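Local coordinates for protein aldolase (Klebsiella pneumoniae, PDB 6VOQ) that is a zinc-binding, aldolase-like protein of the class II aldolase/adducin family, with an alpha-beta fold and a four-chain assembly, at residues A[9-14]-A[41-46]. Residues are numbered along the deposited sequence; the frame is centred on the assembly and turned at random.
Sequences EEMVQI and LATPTG
Met11 reaches from helix 4-20 to lie between the side chains of Leu41 and Thr43, joining an early helix to the mixed beta-sheet of the class II aldolase/adducin fold. Leu41, in strand 40-42, and Thr43, just past its end, flank Ala42; Ala42 turns its methyl away from the helix, so it is backbone that the sulfur meets there, SD lying 4.1 Å from Ala42 C. Met11 is extended through its first two torsions (chi1 178°, chi2 158°), which carries SD out from the helix to the sheet. An unbranched, flexible thioether suits this place, since it can adapt to apolar neighbours of different shape, which also include Leu31, Leu33 and Leu170. Leu41 runs past Met11 in the opposite sense, its CD2 branch 4.1 Å from Met11 SD. Thr43 lies aslant to the methionine and divides its work: OG1 accepts a hydrogen bond from the backbone N-H of Leu31 on the neighbouring strand 30-34, while its methyl packs against Met11, with Thr43 CG2 3.8 Å from Met11 SD. Threonine thus suits a buried place, its hydroxyl being satisfied by the strand while its methyl offers carbon to the sulfur. The bend at chi3 (-67°) carries the terminal methyl to the Leu41 side, where Met11 CE lies 3.9 Å from Leu41 O.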
ATOM      1  N   GLU A   9     -13.409 -14.363 -18.554  1.00 41.22           N
ATOM      2  CA  GLU A   9     -13.263 -12.928 -18.389  1.00 45.68           C
ATOM      3  C   GLU A   9     -13.146 -12.526 -16.919  1.00 43.05           C
ATOM      4  O   GLU A   9     -12.220 -11.786 -16.551  1.00 34.93           O
ATOM      5  CB  GLU A   9     -14.466 -12.254 -19.059  1.00 62.16           C
ATOM      6  CG  GLU A   9     -14.422 -10.748 -19.212  1.00 85.21           C
ATOM      7  CD  GLU A   9     -13.063 -10.186 -19.602  1.00102.10           C
ATOM      8  OE1 GLU A   9     -12.824  -9.010 -19.258  1.00107.39           O
ATOM      9  OE2 GLU A   9     -12.256 -10.868 -20.281  1.00108.91           O
ATOM     10  N   GLU A  10     -14.070 -13.009 -16.081  1.00 35.96           N
ATOM     11  CA  GLU A  10     -14.047 -12.717 -14.653  1.00 37.86           C
ATOM     12  C   GLU A  10     -12.733 -13.147 -14.015  1.00 40.32           C
ATOM     13  O   GLU A  10     -12.204 -12.452 -13.140  1.00 43.77           O
ATOM     14  CB  GLU A  10     -15.225 -13.415 -13.970  1.00 37.07           C
ATOM     15  CG  GLU A  10     -15.287 -13.219 -12.473  1.00 45.19           C
ATOM     16  CD  GLU A  10     -16.338 -12.199 -12.093  1.00 55.58           C
ATOM     17  OE1 GLU A  10     -17.119 -12.460 -11.148  1.00 55.24           O
ATOM     18  OE2 GLU A  10     -16.381 -11.137 -12.757  1.00 64.96           O
ATOM     19  N   MET A  11     -12.199 -14.300 -14.428  1.00 32.84           N
ATOM     20  CA  MET A  11     -10.963 -14.788 -13.834  1.00 29.44           C
ATOM     21  C   MET A  11      -9.799 -13.861 -14.147  1.00 26.70           C
ATOM     22  O   MET A  11      -9.006 -13.540 -13.259  1.00 31.52           O
ATOM     23  CB  MET A  11     -10.669 -16.204 -14.320  1.00 29.27           C
ATOM     24  CG  MET A  11      -9.377 -16.778 -13.782  1.00 29.83           C
ATOM     25  SD  MET A  11      -9.352 -18.576 -13.823  1.00 36.51           S
ATOM     26  CE  MET A  11     -10.622 -18.916 -12.615  1.00 29.75           C
ATOM     27  N   VAL A  12      -9.675 -13.427 -15.403  1.00 31.41           N
ATOM     28  CA  VAL A  12      -8.630 -12.472 -15.770  1.00 32.32           C
ATOM     29  C   VAL A  12      -8.782 -11.171 -14.985  1.00 34.30           C
ATOM     30  O   VAL A  12      -7.808 -10.648 -14.431  1.00 34.34           O
ATOM     31  CB  VAL A  12      -8.657 -12.216 -17.287  1.00 35.07           C
ATOM     32  CG1 VAL A  12      -7.652 -11.118 -17.674  1.00 36.77           C
ATOM     33  CG2 VAL A  12      -8.384 -13.505 -18.046  1.00 31.37           C
ATOM     34  N   GLN A  13      -9.998 -10.628 -14.927  1.00 30.46           N
ATOM     35  CA  GLN A  13     -10.211  -9.357 -14.242  1.00 38.68           C
ATOM     36  C   GLN A  13      -9.906  -9.486 -12.760  1.00 40.90           C
ATOM     37  O   GLN A  13      -9.210  -8.647 -12.178  1.00 47.71           O
ATOM     38  CB  GLN A  13     -11.648  -8.879 -14.450  1.00 35.25           C
ATOM     39  CG  GLN A  13     -11.965  -8.504 -15.873  1.00 49.49           C
ATOM     40  CD  GLN A  13     -13.396  -8.022 -16.043  1.00 71.96           C
ATOM     41  OE1 GLN A  13     -14.186  -8.040 -15.099  1.00 82.89           O
ATOM     42  NE2 GLN A  13     -13.737  -7.590 -17.255  1.00 77.37           N
ATOM     43  N   ILE A  14     -10.415 -10.540 -12.135  1.00 37.65           N
ATOM     44  CA  ILE A  14     -10.180 -10.722 -10.713  1.00 35.67           C
ATOM     45  C   ILE A  14      -8.689 -10.887 -10.434  1.00 38.11           C
ATOM     46  O   ILE A  14      -8.153 -10.285  -9.496  1.00 44.97           O
ATOM     47  CB  ILE A  14     -11.038 -11.889 -10.193  1.00 32.23           C
ATOM     48  CG1 ILE A  14     -12.469 -11.363  -9.995  1.00 33.23           C
ATOM     49  CG2 ILE A  14     -10.480 -12.444  -8.898  1.00 33.04           C
ATOM     50  CD1 ILE A  14     -13.436 -12.325  -9.407  1.00 31.75           C
ATOM     51  N   LEU A  41     -12.079 -24.516 -14.509  1.00 37.84           N
ATOM     52  CA  LEU A  41     -11.269 -23.474 -15.123  1.00 34.40           C
ATOM     53  C   LEU A  41     -10.246 -23.009 -14.090  1.00 38.01           C
ATOM     54  O   LEU A  41     -10.595 -22.767 -12.932  1.00 43.70           O
ATOM     55  CB  LEU A  41     -12.152 -22.311 -15.588  1.00 29.25           C
ATOM     56  CG  LEU A  41     -11.465 -21.132 -16.281  1.00 31.99           C
ATOM     57  CD1 LEU A  41     -11.082 -21.520 -17.705  1.00 27.84           C
ATOM     58  CD2 LEU A  41     -12.352 -19.881 -16.278  1.00 30.71           C
ATOM     59  N   ALA A  42      -8.986 -22.904 -14.492  1.00 32.89           N
ATOM     60  CA  ALA A  42      -7.942 -22.576 -13.534  1.00 34.52           C
ATOM     61  C   ALA A  42      -6.862 -21.749 -14.210  1.00 37.50           C
ATOM     62  O   ALA A  42      -6.699 -21.782 -15.430  1.00 37.12           O
ATOM     63  CB  ALA A  42      -7.324 -23.841 -12.913  1.00 33.16           C
ATOM     64  N   THR A  43      -6.124 -20.997 -13.392  1.00 30.81           N
ATOM     65  CA  THR A  43      -5.013 -20.214 -13.902  1.00 26.81           C
ATOM     66  C   THR A  43      -3.835 -21.134 -14.215  1.00 31.20           C
ATOM     67  O   THR A  43      -3.568 -22.082 -13.474  1.00 32.43           O
ATOM     68  CB  THR A  43      -4.595 -19.131 -12.896  1.00 28.04           C
ATOM     69  OG1 THR A  43      -4.202 -19.733 -11.663  1.00 28.75           O
ATOM     70  CG2 THR A  43      -5.742 -18.189 -12.615  1.00 24.93           C
ATOM     71  N   PRO A  44      -3.126 -20.899 -15.311  1.00 41.59           N
ATOM     72  CA  PRO A  44      -2.116 -21.866 -15.751  1.00 38.45           C
ATOM     73  C   PRO A  44      -0.862 -21.806 -14.891  1.00 40.28           C
ATOM     74  O   PRO A  44      -0.675 -20.923 -14.050  1.00 43.20           O
ATOM     75  CB  PRO A  44      -1.842 -21.454 -17.200  1.00 40.43           C
ATOM     76  CG  PRO A  44      -2.191 -20.009 -17.256  1.00 38.17           C
ATOM     77  CD  PRO A  44      -3.319 -19.806 -16.282  1.00 37.92           C
ATOM     78  N   THR A  45       0.000 -22.793 -15.108  1.00 41.84           N
ATOM     79  CA  THR A  45       1.255 -22.894 -14.374  1.00 42.21           C
ATOM     80  C   THR A  45       2.165 -21.702 -14.670  1.00 52.18           C
ATOM     81  O   THR A  45       2.094 -21.084 -15.735  1.00 54.83           O
ATOM     82  CB  THR A  45       1.964 -24.205 -14.730  1.00 39.99           C
ATOM     83  OG1 THR A  45       3.133 -24.364 -13.925  1.00 42.55           O
ATOM     84  CG2 THR A  45       2.360 -24.225 -16.210  1.00 50.74           C
ATOM     85  N   GLY A  46       3.016 -21.373 -13.700  1.00 57.57           N
ATOM     86  CA  GLY A  46       3.998 -20.318 -13.865  1.00 68.28           C
ATOM     87  C   GLY A  46       3.411 -18.994 -14.307  1.00 73.75           C
ATOM     88  O   GLY A  46       4.089 -18.177 -14.940  1.00 84.44           O
TER